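Local coordinates for peptidoglycan-recognition protein (Apis mellifera, PDB 5XZ3) that probably recognises bacterial peptidoglycan as part of the honeybee's innate immune defence, through a domain related to N-acetylmuramoyl-L-alanine amidases, at residues Ile31-Ile36 and Asp140-Gly145; His37-Leu42 and Ser104-Gly109; Glu55-Tyr60 and Ile70-Leu75; Asn113-Asn118 and Gly156-Lys161. All coordinates share one frame; numbering follows the deposited sequence.

Interaction 1 of 4, residues Ile31-Ile36 and Asp140-Gly145; sequences IPYVII and DVRVIG
I144 holds CG1 between its backbone N and carbonyl carbon (chi1 50°), which swings CD1 back over the neighbouring strand to meet I35 CD1. I35 helps by a second bend (chi2 -66°), and the two side chains run alongside each other with CD1 of I35 and CD1 of I144 3.5 Å apart, tight for two methyl groups. On the same face, Y33 sets its ring beside R142: CD1 of Y33 lies 3.7 Å from CB of R142, and the guanidinium stands nearly perpendicular to the ring. The Y33 hydroxyl hydrogen-bonds to the C-terminal carboxylate of P173, which also forms a salt bridge with R142 NE, while R142 NH1 bonds to T172 O. On the reverse face, V34 CG2 touches V141 CG2 at 3.9 Å, and I36 CG1 packs on V143 CG1 at 3.8 Å. Backbone bonds from R142 N to P32 O, V34 N to R142 O, I144 N to V34 O and I36 N to I144 O join the strands. Water 1 lies within hydrogen-bonding distance of P32 O (2.8 Å) and D140 O. The near-parallel strands, 19° apart, are strand 31-38, which lies between 102-107 and 141-145, and edge strand 141-145 of the mixed sheet of the PGRP/amidase fold.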
loop_
_atom_site.group_PDB
_atom_site.type_symbol
_atom_site.label_atom_id
_atom_site.label_comp_id
_atom_site.label_asym_id
_atom_site.label_seq_id
_atom_site.Cartn_x
_atom_site.Cartn_y
_atom_site.Cartn_z
ATOM N N ILE A 31 -13.766 -0.610 -4.920
ATOM C CA ILE A 31 -12.670 -1.536 -5.234
ATOM C C ILE A 31 -12.827 -2.874 -4.467
ATOM O O ILE A 31 -13.045 -2.860 -3.256
ATOM C CB ILE A 31 -11.329 -0.862 -4.890
ATOM C CG1 ILE A 31 -11.163 0.415 -5.739
ATOM C CG2 ILE A 31 -10.164 -1.825 -5.105
ATOM C CD1 ILE A 31 -10.296 1.485 -5.111
ATOM N N PRO A 32 -12.703 -4.028 -5.174
ATOM C CA PRO A 32 -12.944 -5.337 -4.530
ATOM C C PRO A 32 -11.787 -5.951 -3.742
ATOM O O PRO A 32 -12.053 -6.809 -2.895
ATOM C CB PRO A 32 -13.316 -6.259 -5.695
ATOM C CG PRO A 32 -12.750 -5.614 -6.911
ATOM C CD PRO A 32 -12.721 -4.130 -6.650
ATOM N N TYR A 33 -10.545 -5.538 -4.019
ATOM C CA TYR A 33 -9.358 -6.147 -3.383
ATOM C C TYR A 33 -8.397 -5.127 -2.796
ATOM O O TYR A 33 -8.263 -4.032 -3.317
ATOM C CB TYR A 33 -8.573 -6.997 -4.407
ATOM C CG TYR A 33 -9.304 -8.244 -4.824
ATOM C CD1 TYR A 33 -9.238 -9.394 -4.040
ATOM C CD2 TYR A 33 -10.063 -8.280 -6.003
ATOM C CE1 TYR A 33 -9.912 -10.554 -4.415
ATOM C CE2 TYR A 33 -10.736 -9.431 -6.385
ATOM C CZ TYR A 33 -10.657 -10.562 -5.578
ATOM O OH TYR A 33 -11.325 -11.715 -5.924
ATOM N N VAL A 34 -7.723 -5.515 -1.711
ATOM C CA VAL A 34 -6.532 -4.814 -1.224
ATOM C C VAL A 34 -5.369 -5.818 -1.271
ATOM O O VAL A 34 -5.500 -6.935 -0.762
ATOM C CB VAL A 34 -6.729 -4.300 0.228
ATOM C CG1 VAL A 34 -5.421 -3.749 0.801
ATOM C CG2 VAL A 34 -7.793 -3.202 0.265
ATOM N N ILE A 35 -4.260 -5.450 -1.911
ATOM C CA ILE A 35 -3.095 -6.357 -1.981
ATOM C C ILE A 35 -2.003 -5.842 -1.022
ATOM O O ILE A 35 -1.574 -4.686 -1.106
ATOM C CB ILE A 35 -2.501 -6.484 -3.411
ATOM C CG1 ILE A 35 -3.576 -6.502 -4.521
ATOM C CG2 ILE A 35 -1.487 -7.641 -3.505
ATOM C CD1 ILE A 35 -4.529 -7.667 -4.583
ATOM N N ILE A 36 -1.534 -6.700 -0.123
ATOM C CA ILE A 36 -0.489 -6.283 0.807
ATOM C C ILE A 36 0.855 -6.711 0.211
ATOM O O ILE A 36 1.020 -7.866 -0.150
ATOM C CB ILE A 36 -0.677 -6.907 2.217
ATOM C CG1 ILE A 36 -2.063 -6.539 2.816
ATOM C CG2 ILE A 36 0.478 -6.512 3.164
ATOM C CD1 ILE A 36 -2.353 -5.039 2.939
ATOM N N ASP A 140 -17.458 -5.633 1.317
ATOM C CA ASP A 140 -16.923 -6.985 1.474
ATOM C C ASP A 140 -15.526 -7.105 0.821
ATOM O O ASP A 140 -15.206 -8.126 0.200
ATOM C CB ASP A 140 -17.934 -8.026 0.926
ATOM C CG ASP A 140 -18.233 -7.853 -0.576
ATOM O OD1 ASP A 140 -17.562 -7.063 -1.280
ATOM O OD2 ASP A 140 -19.150 -8.529 -1.077
ATOM N N VAL A 141 -14.706 -6.059 0.981
ATOM C CA VAL A 141 -13.370 -5.992 0.377
ATOM C C VAL A 141 -12.526 -7.179 0.861
ATOM O O VAL A 141 -12.603 -7.580 2.021
ATOM C CB VAL A 141 -12.659 -4.621 0.610
ATOM C CG1 VAL A 141 -12.297 -4.390 2.076
ATOM C CG2 VAL A 141 -11.415 -4.468 -0.275
ATOM N N ARG A 142 -11.751 -7.739 -0.062
ATOM C CA ARG A 142 -10.947 -8.928 0.194
ATOM C C ARG A 142 -9.472 -8.518 0.284
ATOM O O ARG A 142 -8.931 -7.930 -0.647
ATOM C CB ARG A 142 -11.182 -9.949 -0.931
ATOM C CG ARG A 142 -12.659 -10.348 -1.053
ATOM C CD ARG A 142 -12.976 -11.312 -2.198
ATOM N NE ARG A 142 -12.554 -12.685 -1.916
ATOM C CZ ARG A 142 -13.160 -13.526 -1.073
ATOM N NH1 ARG A 142 -12.669 -14.746 -0.905
ATOM N NH2 ARG A 142 -14.242 -13.156 -0.377
ATOM N N VAL A 143 -8.851 -8.794 1.425
ATOM C CA VAL A 143 -7.468 -8.434 1.642
ATOM C C VAL A 143 -6.652 -9.693 1.443
ATOM O O VAL A 143 -6.958 -10.737 2.034
ATOM C CB VAL A 143 -7.212 -7.848 3.054
ATOM C CG1 VAL A 143 -5.738 -7.510 3.240
ATOM C CG2 VAL A 143 -8.070 -6.612 3.296
ATOM N N ILE A 144 -5.623 -9.588 0.605
ATOM C CA ILE A 144 -4.759 -10.726 0.298
ATOM C C ILE A 144 -3.315 -10.282 0.249
ATOM O O ILE A 144 -3.035 -9.099 -0.002
ATOM C CB ILE A 144 -5.124 -11.387 -1.070
ATOM C CG1 ILE A 144 -5.222 -10.333 -2.194
ATOM C CG2 ILE A 144 -6.417 -12.197 -0.954
ATOM C CD1 ILE A 144 -5.329 -10.926 -3.593
ATOM N N GLY A 145 -2.383 -11.217 0.462
ATOM C CA GLY A 145 -0.974 -10.879 0.252
ATOM C C GLY A 145 -0.682 -11.099 -1.225
ATOM O O GLY A 145 -1.340 -11.905 -1.859
HETATM O O HOH W 1 -14.671 -7.740 -2.754
#

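Interaction 2 of 4, residues His37-Leu42 and Ser104-Gly109; sequences HHTVSL and SIAFIG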
loop_
_atom_site.group_PDB
_atom_site.type_symbol
_atom_site.label_atom_id
_atom_site.label_comp_id
_atom_site.label_asym_id
_atom_site.label_seq_id
_atom_site.Cartn_x
_atom_site.Cartn_y
_atom_site.Cartn_z
ATOM N N HIS A 37 1.782 -5.758 0.110
ATOM C CA HIS A 37 3.135 -6.012 -0.378
ATOM C C HIS A 37 4.155 -5.536 0.635
ATOM O O HIS A 37 3.821 -4.780 1.563
ATOM C CB HIS A 37 3.386 -5.278 -1.703
ATOM C CG HIS A 37 2.776 -5.948 -2.906
ATOM N ND1 HIS A 37 3.311 -7.086 -3.478
ATOM C CD2 HIS A 37 1.704 -5.616 -3.662
ATOM C CE1 HIS A 37 2.599 -7.419 -4.541
ATOM N NE2 HIS A 37 1.616 -6.544 -4.675
ATOM N N HIS A 38 5.396 -5.997 0.466
ATOM C CA HIS A 38 6.551 -5.310 1.067
ATOM C C HIS A 38 7.398 -4.736 -0.074
ATOM O O HIS A 38 7.286 -5.208 -1.208
ATOM C CB HIS A 38 7.327 -6.185 2.076
ATOM C CG HIS A 38 8.049 -7.370 1.483
ATOM N ND1 HIS A 38 8.981 -8.087 2.204
ATOM C CD2 HIS A 38 7.989 -7.958 0.258
ATOM C CE1 HIS A 38 9.454 -9.074 1.455
ATOM N NE2 HIS A 38 8.866 -9.018 0.270
ATOM N N THR A 39 8.187 -3.697 0.205
ATOM C CA THR A 39 8.906 -3.004 -0.870
ATOM C C THR A 39 10.284 -3.599 -1.145
ATOM O O THR A 39 10.886 -3.291 -2.175
ATOM C CB THR A 39 9.084 -1.497 -0.583
ATOM O OG1 THR A 39 9.871 -1.329 0.604
ATOM C CG2 THR A 39 7.726 -0.797 -0.403
ATOM N N VAL A 40 10.775 -4.434 -0.224
ATOM C CA VAL A 40 12.141 -4.994 -0.265
ATOM C C VAL A 40 13.169 -3.849 -0.431
ATOM O O VAL A 40 14.199 -3.990 -1.080
ATOM C CB VAL A 40 12.327 -6.082 -1.364
ATOM C CG1 VAL A 40 13.525 -6.981 -1.051
ATOM C CG2 VAL A 40 11.081 -6.937 -1.527
ATOM N N SER A 41 12.844 -2.694 0.130
ATOM C CA SER A 41 13.701 -1.527 0.018
ATOM C C SER A 41 14.169 -1.195 1.417
ATOM O O SER A 41 13.723 -1.819 2.388
ATOM C CB SER A 41 12.947 -0.361 -0.645
ATOM O OG SER A 41 11.934 0.170 0.212
ATOM N N LEU A 42 15.085 -0.231 1.522
ATOM C CA LEU A 42 15.585 0.196 2.813
ATOM C C LEU A 42 14.450 0.695 3.694
ATOM O O LEU A 42 13.602 1.464 3.249
ATOM C CB LEU A 42 16.677 1.269 2.662
ATOM C CG LEU A 42 18.135 0.798 2.705
ATOM C CD1 LEU A 42 19.067 1.926 2.291
ATOM C CD2 LEU A 42 18.536 0.260 4.072
ATOM N N SER A 104 -2.883 -1.336 -3.624
ATOM C CA SER A 104 -1.844 -2.022 -2.881
ATOM C C SER A 104 -1.421 -1.218 -1.664
ATOM O O SER A 104 -1.448 0.024 -1.678
ATOM C CB SER A 104 -0.647 -2.348 -3.770
ATOM O OG SER A 104 -0.121 -1.167 -4.392
ATOM N N ILE A 105 -1.062 -1.930 -0.595
ATOM C CA ILE A 105 -0.512 -1.293 0.595
ATOM C C ILE A 105 0.876 -1.909 0.761
ATOM O O ILE A 105 1.000 -3.122 0.987
ATOM C CB ILE A 105 -1.378 -1.520 1.849
ATOM C CG1 ILE A 105 -2.809 -0.949 1.635
ATOM C CG2 ILE A 105 -0.695 -0.910 3.079
ATOM C CD1 ILE A 105 -3.806 -1.184 2.768
ATOM N N ALA A 106 1.904 -1.079 0.608
ATOM C CA ALA A 106 3.261 -1.582 0.615
ATOM C C ALA A 106 3.949 -1.157 1.898
ATOM O O ALA A 106 4.148 0.032 2.149
ATOM C CB ALA A 106 4.054 -1.113 -0.613
ATOM N N PHE A 107 4.330 -2.152 2.693
ATOM C CA PHE A 107 5.111 -1.941 3.907
ATOM C C PHE A 107 6.566 -1.743 3.484
ATOM O O PHE A 107 7.132 -2.590 2.798
ATOM C CB PHE A 107 5.012 -3.182 4.809
ATOM C CG PHE A 107 3.712 -3.302 5.562
ATOM C CD1 PHE A 107 2.506 -3.588 4.896
ATOM C CD2 PHE A 107 3.699 -3.182 6.958
ATOM C CE1 PHE A 107 1.312 -3.718 5.615
ATOM C CE2 PHE A 107 2.514 -3.305 7.673
ATOM C CZ PHE A 107 1.321 -3.578 7.000
ATOM N N ILE A 108 7.155 -0.622 3.883
ATOM C CA ILE A 108 8.523 -0.280 3.474
ATOM C C ILE A 108 9.497 -1.137 4.290
ATOM O O ILE A 108 9.593 -0.997 5.487
ATOM C CB ILE A 108 8.801 1.238 3.613
ATOM C CG1 ILE A 108 7.898 2.033 2.642
ATOM C CG2 ILE A 108 10.276 1.564 3.349
ATOM C CD1 ILE A 108 7.690 3.480 3.050
ATOM N N GLY A 109 10.168 -2.056 3.615
ATOM C CA GLY A 109 11.140 -2.912 4.262
ATOM C C GLY A 109 11.083 -4.287 3.676
ATOM O O GLY A 109 10.448 -4.505 2.632
#
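H37 turns the edge of its imidazole toward S104, with CD2 of H37 4.0 Å from CB of S104 and near the ring plane. Its two ring nitrogens bond elsewhere, ND1 to S154 and NE2 to T95, which fixes the rotation of the ring. The H38 ring carries CG2 of V40 on one face, 3.5 Å above the plane and offset toward the rim, while its ND1 accepts a hydrogen bond from the backbone N of F111. F107 presents its ring edge to the carbonyl oxygen of H37. Between the backbones, the parallel ladder, which joins neighbouring strands in the mixed sheet of the PGRP/amidase-type domain, runs from H37 N to I105 O, nearly straight at 176°, through F107 N to H37 O, and on to T39 N with F107 O. Past the strand ends a side chain takes over: T39 OG1, held between its backbone N and carbonyl carbon (chi1 62°), accepts a hydrogen bond from G109 N, 3.1 Å away. The same OG1 shares a hydrogen bond of 2.6 Å with S41 OG. V40 N then reaches G109 O from above the carbonyl plane, at 2.9 Å. T39 CG2, meanwhile, lies 3.7 Å from A106 CB. I105 and F107 face helix 118-133, through L127, I128, M120 and A124, whereas A106 and T39 meet Y72. Strand 74-76 flanks strand 102-107 on the side away from strand 31-38, with backbone bonds from F74 and I76.

Interaction 3 of 4, residues Glu55-Tyr60 and Ile70-Leu75; sequences ENIRSY and IGYSFL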
loop_
_atom_site.group_PDB
_atom_site.type_symbol
_atom_site.label_atom_id
_atom_site.label_comp_id
_atom_site.label_asym_id
_atom_site.label_seq_id
_atom_site.Cartn_x
_atom_site.Cartn_y
_atom_site.Cartn_z
ATOM N N GLU A 55 10.485 8.889 -2.283
ATOM C CA GLU A 55 10.910 9.661 -3.452
ATOM C C GLU A 55 11.832 8.797 -4.335
ATOM O O GLU A 55 11.699 8.803 -5.551
ATOM C CB GLU A 55 11.594 10.973 -3.012
ATOM C CG GLU A 55 11.981 12.056 -4.080
ATOM C CD GLU A 55 11.242 12.019 -5.427
ATOM O OE1 GLU A 55 10.007 11.807 -5.492
ATOM O OE2 GLU A 55 11.911 12.293 -6.455
ATOM N N ASN A 56 12.734 8.036 -3.715
ATOM C CA ASN A 56 13.648 7.167 -4.468
ATOM C C ASN A 56 12.928 6.005 -5.167
ATOM O O ASN A 56 13.264 5.671 -6.305
ATOM C CB ASN A 56 14.802 6.677 -3.587
ATOM C CG ASN A 56 15.841 7.766 -3.327
ATOM O OD1 ASN A 56 15.937 8.764 -4.061
ATOM N ND2 ASN A 56 16.625 7.580 -2.281
ATOM N N ILE A 57 11.932 5.412 -4.498
ATOM C CA ILE A 57 11.057 4.415 -5.141
ATOM C C ILE A 57 10.362 5.024 -6.361
ATOM O O ILE A 57 10.402 4.431 -7.445
ATOM C CB ILE A 57 10.036 3.768 -4.169
ATOM C CG1 ILE A 57 10.761 2.993 -3.055
ATOM C CG2 ILE A 57 9.182 2.753 -4.915
ATOM C CD1 ILE A 57 9.878 2.614 -1.873
ATOM N N ARG A 58 9.767 6.209 -6.193
ATOM C CA ARG A 58 9.084 6.902 -7.303
ATOM C C ARG A 58 10.011 7.130 -8.495
ATOM O O ARG A 58 9.650 6.829 -9.639
ATOM C CB ARG A 58 8.522 8.247 -6.845
ATOM C CG ARG A 58 7.640 8.923 -7.895
ATOM C CD ARG A 58 7.698 10.450 -7.861
ATOM N NE ARG A 58 9.054 11.017 -7.946
ATOM C CZ ARG A 58 9.786 11.124 -9.050
ATOM N NH1 ARG A 58 10.989 11.676 -8.973
ATOM N NH2 ARG A 58 9.338 10.682 -10.225
ATOM N N SER A 59 11.185 7.686 -8.205
ATOM C CA SER A 59 12.222 7.972 -9.199
ATOM C C SER A 59 12.646 6.703 -9.958
ATOM O O SER A 59 12.706 6.692 -11.199
ATOM C CB SER A 59 13.424 8.629 -8.506
ATOM O OG SER A 59 14.282 9.169 -9.482
ATOM N N TYR A 60 12.886 5.634 -9.206
ATOM C CA TYR A 60 13.148 4.310 -9.768
ATOM C C TYR A 60 12.012 3.806 -10.696
ATOM O O TYR A 60 12.276 3.444 -11.855
ATOM C CB TYR A 60 13.425 3.322 -8.639
ATOM C CG TYR A 60 13.512 1.865 -9.062
ATOM C CD1 TYR A 60 14.505 1.420 -9.961
ATOM C CD2 TYR A 60 12.612 0.935 -8.559
ATOM C CE1 TYR A 60 14.579 0.088 -10.339
ATOM C CE2 TYR A 60 12.679 -0.404 -8.922
ATOM C CZ TYR A 60 13.669 -0.820 -9.806
ATOM O OH TYR A 60 13.721 -2.142 -10.170
ATOM N N ILE A 70 4.641 6.076 -9.455
ATOM C CA ILE A 70 5.025 5.121 -8.404
ATOM C C ILE A 70 3.963 4.010 -8.422
ATOM O O ILE A 70 2.750 4.287 -8.593
ATOM C CB ILE A 70 5.194 5.770 -7.007
ATOM C CG1 ILE A 70 5.762 4.734 -6.001
ATOM C CG2 ILE A 70 3.898 6.465 -6.563
ATOM C CD1 ILE A 70 6.384 5.280 -4.728
ATOM N N GLY A 71 4.420 2.766 -8.331
ATOM C CA GLY A 71 3.564 1.605 -8.585
ATOM C C GLY A 71 2.594 1.256 -7.467
ATOM O O GLY A 71 1.580 0.581 -7.711
ATOM N N TYR A 72 2.899 1.704 -6.245
ATOM C CA TYR A 72 2.100 1.334 -5.065
ATOM C C TYR A 72 1.021 2.358 -4.730
ATOM O O TYR A 72 1.259 3.559 -4.845
ATOM C CB TYR A 72 3.008 1.149 -3.851
ATOM C CG TYR A 72 4.082 0.099 -4.007
ATOM C CD1 TYR A 72 3.749 -1.253 -4.162
ATOM C CD2 TYR A 72 5.442 0.447 -3.963
ATOM C CE1 TYR A 72 4.726 -2.229 -4.256
ATOM C CE2 TYR A 72 6.442 -0.531 -4.068
ATOM C CZ TYR A 72 6.069 -1.859 -4.223
ATOM O OH TYR A 72 7.035 -2.844 -4.322
ATOM N N SER A 73 -0.159 1.894 -4.298
ATOM C CA SER A 73 -1.260 2.828 -3.982
ATOM C C SER A 73 -0.975 3.632 -2.728
ATOM O O SER A 73 -1.103 4.870 -2.735
ATOM C CB SER A 73 -2.610 2.106 -3.871
ATOM O OG SER A 73 -2.728 1.211 -4.951
ATOM N N PHE A 74 -0.563 2.921 -1.675
ATOM C CA PHE A 74 -0.135 3.513 -0.411
ATOM C C PHE A 74 1.096 2.809 0.126
ATOM O O PHE A 74 1.303 1.616 -0.129
ATOM C CB PHE A 74 -1.256 3.439 0.621
ATOM C CG PHE A 74 -2.476 4.219 0.248
ATOM C CD1 PHE A 74 -2.549 5.596 0.517
ATOM C CD2 PHE A 74 -3.541 3.600 -0.413
ATOM C CE1 PHE A 74 -3.679 6.347 0.149
ATOM C CE2 PHE A 74 -4.664 4.346 -0.780
ATOM C CZ PHE A 74 -4.733 5.712 -0.485
ATOM N N LEU A 75 1.900 3.537 0.895
ATOM C CA LEU A 75 3.095 2.945 1.514
ATOM C C LEU A 75 3.024 3.184 3.021
ATOM O O LEU A 75 2.479 4.190 3.467
ATOM C CB LEU A 75 4.389 3.507 0.907
ATOM C CG LEU A 75 4.555 3.223 -0.598
ATOM C CD1 LEU A 75 4.054 4.426 -1.392
ATOM C CD2 LEU A 75 6.005 2.930 -0.948
#
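Apolar contacts carry this interface, and I57 and I70 are at its centre. I57 CG2 lies 3.8 Å from I70 CD1, the two side chains crossing at a slant. The extended I70 side chain, with CG1 anti to its backbone N (chi1 -173°) and CD1 continuing outward (chi2 162°), brings that methyl up to the helix backbone as well, 3.8 Å from R58 N. The aliphatic part of R58 adds to this packing, crossing I70 at about a right angle with R58 CG 4.1 Å from I70 CB. The other branch of I57 works separately: its CD1 meets L75 CD2 tip to tip at 4.0 Å. A looser touch places I57 CG2 at the edge of the Y72 ring, near its plane and 4.4 Å from CE2. The contact thus seats helix 47-64 against the loop 70-73 and the start of strand 74-76, on the sheet of the PGRP/amidase domain; W16 of helix 13-16 also packs on I70. The ion pair lies within the helix segment itself. R58 grips the E55 carboxylate side-on, NE to OE1 at 2.7 Å and NH1 to OE2 at 2.8 Å, with both oxygens close to the guanidinium plane and met on their syn sides. E55 OE1 also hydrogen-bonds T17 OG1, and the R58 side chain touches W16.

Interaction 4 of 4, residues Asn113-Asn118 and Gly156-Lys161; sequences NKSASN and GFELYK
E158 presses its aliphatic part against the backbone of the loop at N113-S115: CB lies 3.4 Å from K114 O, and CG lies 3.6 Å from N113 C. One helix position further, L159 CD1 reaches A116 CB at 4.2 Å; L159 sends CG anti to its backbone N (chi1 169°), along the side where A116 lies. The carboxylate of E158 does not touch S115 directly, its OE2 standing 4.2 Å from S115 OG. Water 2 fills the step instead, donating a hydrogen bond to OE2 at 2.8 Å and bonding to S115 OG at 2.7 Å. The other carboxylate oxygen, OE1, is held by K161, a turn along the helix, whose NZ bonds to E158 OE1 at 2.8 Å in a salt bridge on the syn side. A bend at chi2 (-52°) lets E158 combine these roles, with its methylenes on the loop and its two oxygens on separate partners. Further out, F107 and F111 back both A116 and L159, while K114 directs its NZ away to E43 and N110. G156 occupies the N-cap position of helix 157-163, and S117 OG caps helix 118-133 through M120 N. The contact therefore combines a small buried apolar patch at A116 and L159 with an outer polar layer, in which E158 joins loop to helix through water while its charge is probably balanced largely by K161.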
loop_
_atom_site.group_PDB
_atom_site.type_symbol
_atom_site.label_atom_id
_atom_site.label_comp_id
_atom_site.label_asym_id
_atom_site.label_seq_id
_atom_site.Cartn_x
_atom_site.Cartn_y
_atom_site.Cartn_z
ATOM N N ASN A 113 11.726 -12.267 7.012
ATOM C CA ASN A 113 12.322 -12.860 8.211
ATOM C C ASN A 113 12.143 -12.054 9.498
ATOM O O ASN A 113 12.751 -12.383 10.536
ATOM C CB ASN A 113 13.816 -13.140 7.967
ATOM C CG ASN A 113 14.040 -14.151 6.865
ATOM O OD1 ASN A 113 13.456 -15.239 6.866
ATOM N ND2 ASN A 113 14.879 -13.792 5.908
ATOM N N LYS A 114 11.332 -10.999 9.430
ATOM C CA LYS A 114 10.978 -10.235 10.621
ATOM C C LYS A 114 9.604 -9.619 10.500
ATOM O O LYS A 114 9.162 -9.279 9.404
ATOM C CB LYS A 114 12.029 -9.169 10.967
ATOM C CG LYS A 114 12.164 -8.060 9.959
ATOM C CD LYS A 114 13.012 -6.937 10.513
ATOM C CE LYS A 114 13.613 -6.191 9.352
ATOM N NZ LYS A 114 12.484 -5.711 8.501
ATOM N N SER A 115 8.934 -9.516 11.639
ATOM C CA SER A 115 7.591 -8.934 11.734
ATOM C C SER A 115 7.648 -7.446 11.492
ATOM O O SER A 115 8.686 -6.807 11.714
ATOM C CB SER A 115 7.030 -9.169 13.135
ATOM O OG SER A 115 6.729 -10.526 13.336
ATOM N N ALA A 116 6.534 -6.896 11.013
ATOM C CA ALA A 116 6.342 -5.449 10.981
ATOM C C ALA A 116 5.955 -5.056 12.389
ATOM O O ALA A 116 5.357 -5.861 13.101
ATOM C CB ALA A 116 5.229 -5.063 10.007
ATOM N N SER A 117 6.314 -3.832 12.785
ATOM C CA SER A 117 5.942 -3.294 14.090
ATOM C C SER A 117 4.431 -3.139 14.208
ATOM O O SER A 117 3.726 -3.049 13.193
ATOM C CB SER A 117 6.607 -1.934 14.313
ATOM O OG SER A 117 5.987 -0.955 13.491
ATOM N N ASN A 118 3.948 -3.110 15.455
ATOM C CA ASN A 118 2.552 -2.814 15.769
ATOM C C ASN A 118 2.027 -1.546 15.104
ATOM O O ASN A 118 0.934 -1.563 14.541
ATOM C CB ASN A 118 2.353 -2.728 17.278
ATOM C CG ASN A 118 2.297 -4.086 17.926
ATOM O OD1 ASN A 118 1.962 -5.073 17.282
ATOM N ND2 ASN A 118 2.625 -4.144 19.210
ATOM N N GLY A 156 6.251 -10.975 2.338
ATOM C CA GLY A 156 7.186 -11.635 3.257
ATOM C C GLY A 156 6.420 -12.490 4.250
ATOM O O GLY A 156 5.345 -12.109 4.730
ATOM N N PHE A 157 6.996 -13.635 4.589
ATOM C CA PHE A 157 6.315 -14.649 5.404
ATOM C C PHE A 157 5.885 -14.119 6.778
ATOM O O PHE A 157 4.779 -14.401 7.234
ATOM C CB PHE A 157 7.230 -15.878 5.550
ATOM C CG PHE A 157 6.597 -17.042 6.262
ATOM C CD1 PHE A 157 5.275 -17.440 5.985
ATOM C CD2 PHE A 157 7.327 -17.759 7.198
ATOM C CE1 PHE A 157 4.719 -18.532 6.641
ATOM C CE2 PHE A 157 6.765 -18.849 7.869
ATOM C CZ PHE A 157 5.465 -19.236 7.593
ATOM N N GLU A 158 6.756 -13.353 7.426
ATOM C CA GLU A 158 6.475 -12.893 8.783
ATOM C C GLU A 158 5.300 -11.915 8.770
ATOM O O GLU A 158 4.347 -12.083 9.543
ATOM C CB GLU A 158 7.723 -12.315 9.473
ATOM C CG GLU A 158 8.782 -13.364 9.846
ATOM C CD GLU A 158 8.177 -14.522 10.651
ATOM O OE1 GLU A 158 8.332 -15.684 10.202
ATOM O OE2 GLU A 158 7.498 -14.276 11.702
ATOM N N LEU A 159 5.358 -10.933 7.868
ATOM C CA LEU A 159 4.248 -9.975 7.698
ATOM C C LEU A 159 2.961 -10.642 7.229
ATOM O O LEU A 159 1.863 -10.268 7.660
ATOM C CB LEU A 159 4.636 -8.837 6.743
ATOM C CG LEU A 159 3.522 -7.887 6.253
ATOM C CD1 LEU A 159 2.772 -7.263 7.437
ATOM C CD2 LEU A 159 4.118 -6.808 5.364
ATOM N N TYR A 160 3.093 -11.589 6.311
ATOM C CA TYR A 160 1.942 -12.382 5.872
ATOM C C TYR A 160 1.163 -13.029 7.009
ATOM O O TYR A 160 -0.074 -12.922 7.066
ATOM C CB TYR A 160 2.361 -13.415 4.845
ATOM C CG TYR A 160 1.209 -14.140 4.220
ATOM C CD1 TYR A 160 0.363 -13.487 3.318
ATOM C CD2 TYR A 160 0.941 -15.481 4.538
ATOM C CE1 TYR A 160 -0.718 -14.137 2.754
ATOM C CE2 TYR A 160 -0.150 -16.156 3.962
ATOM C CZ TYR A 160 -0.961 -15.469 3.066
ATOM O OH TYR A 160 -2.006 -16.112 2.466
ATOM N N LYS A 161 1.864 -13.697 7.923
ATOM C CA LYS A 161 1.206 -14.295 9.083
ATOM C C LYS A 161 0.504 -13.242 9.935
ATOM O O LYS A 161 -0.537 -13.517 10.508
ATOM C CB LYS A 161 2.211 -15.094 9.932
ATOM C CG LYS A 161 2.589 -16.433 9.302
ATOM C CD LYS A 161 3.713 -17.120 10.067
ATOM C CE LYS A 161 5.030 -16.350 10.025
ATOM N NZ LYS A 161 6.029 -17.068 10.882
HETATM O O HOH W 2 8.643 -12.414 13.510
#

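Overall arrangement
Interactions 1 and 2 share strand 31-38 and lie 16 Å apart between centres; I35 O to I105 N, 2.8 Å, probably a hydrogen bond, continues the sheet between them. Interaction 3 adjoins interaction 2 on the next strand, centres 10 Å apart, with a probable bond from A106 N to F74 O, whereas it lies on the far side of the chain's centre from interaction 1. Interaction 4 meets interaction 2 where L159 CD2 comes within 3.5 Å of F107 CG, and touches interaction 1 more lightly, Y160 and L159 approaching G145 and I36. Interactions 3 and 4 stay about 10 Å apart at their nearest atoms.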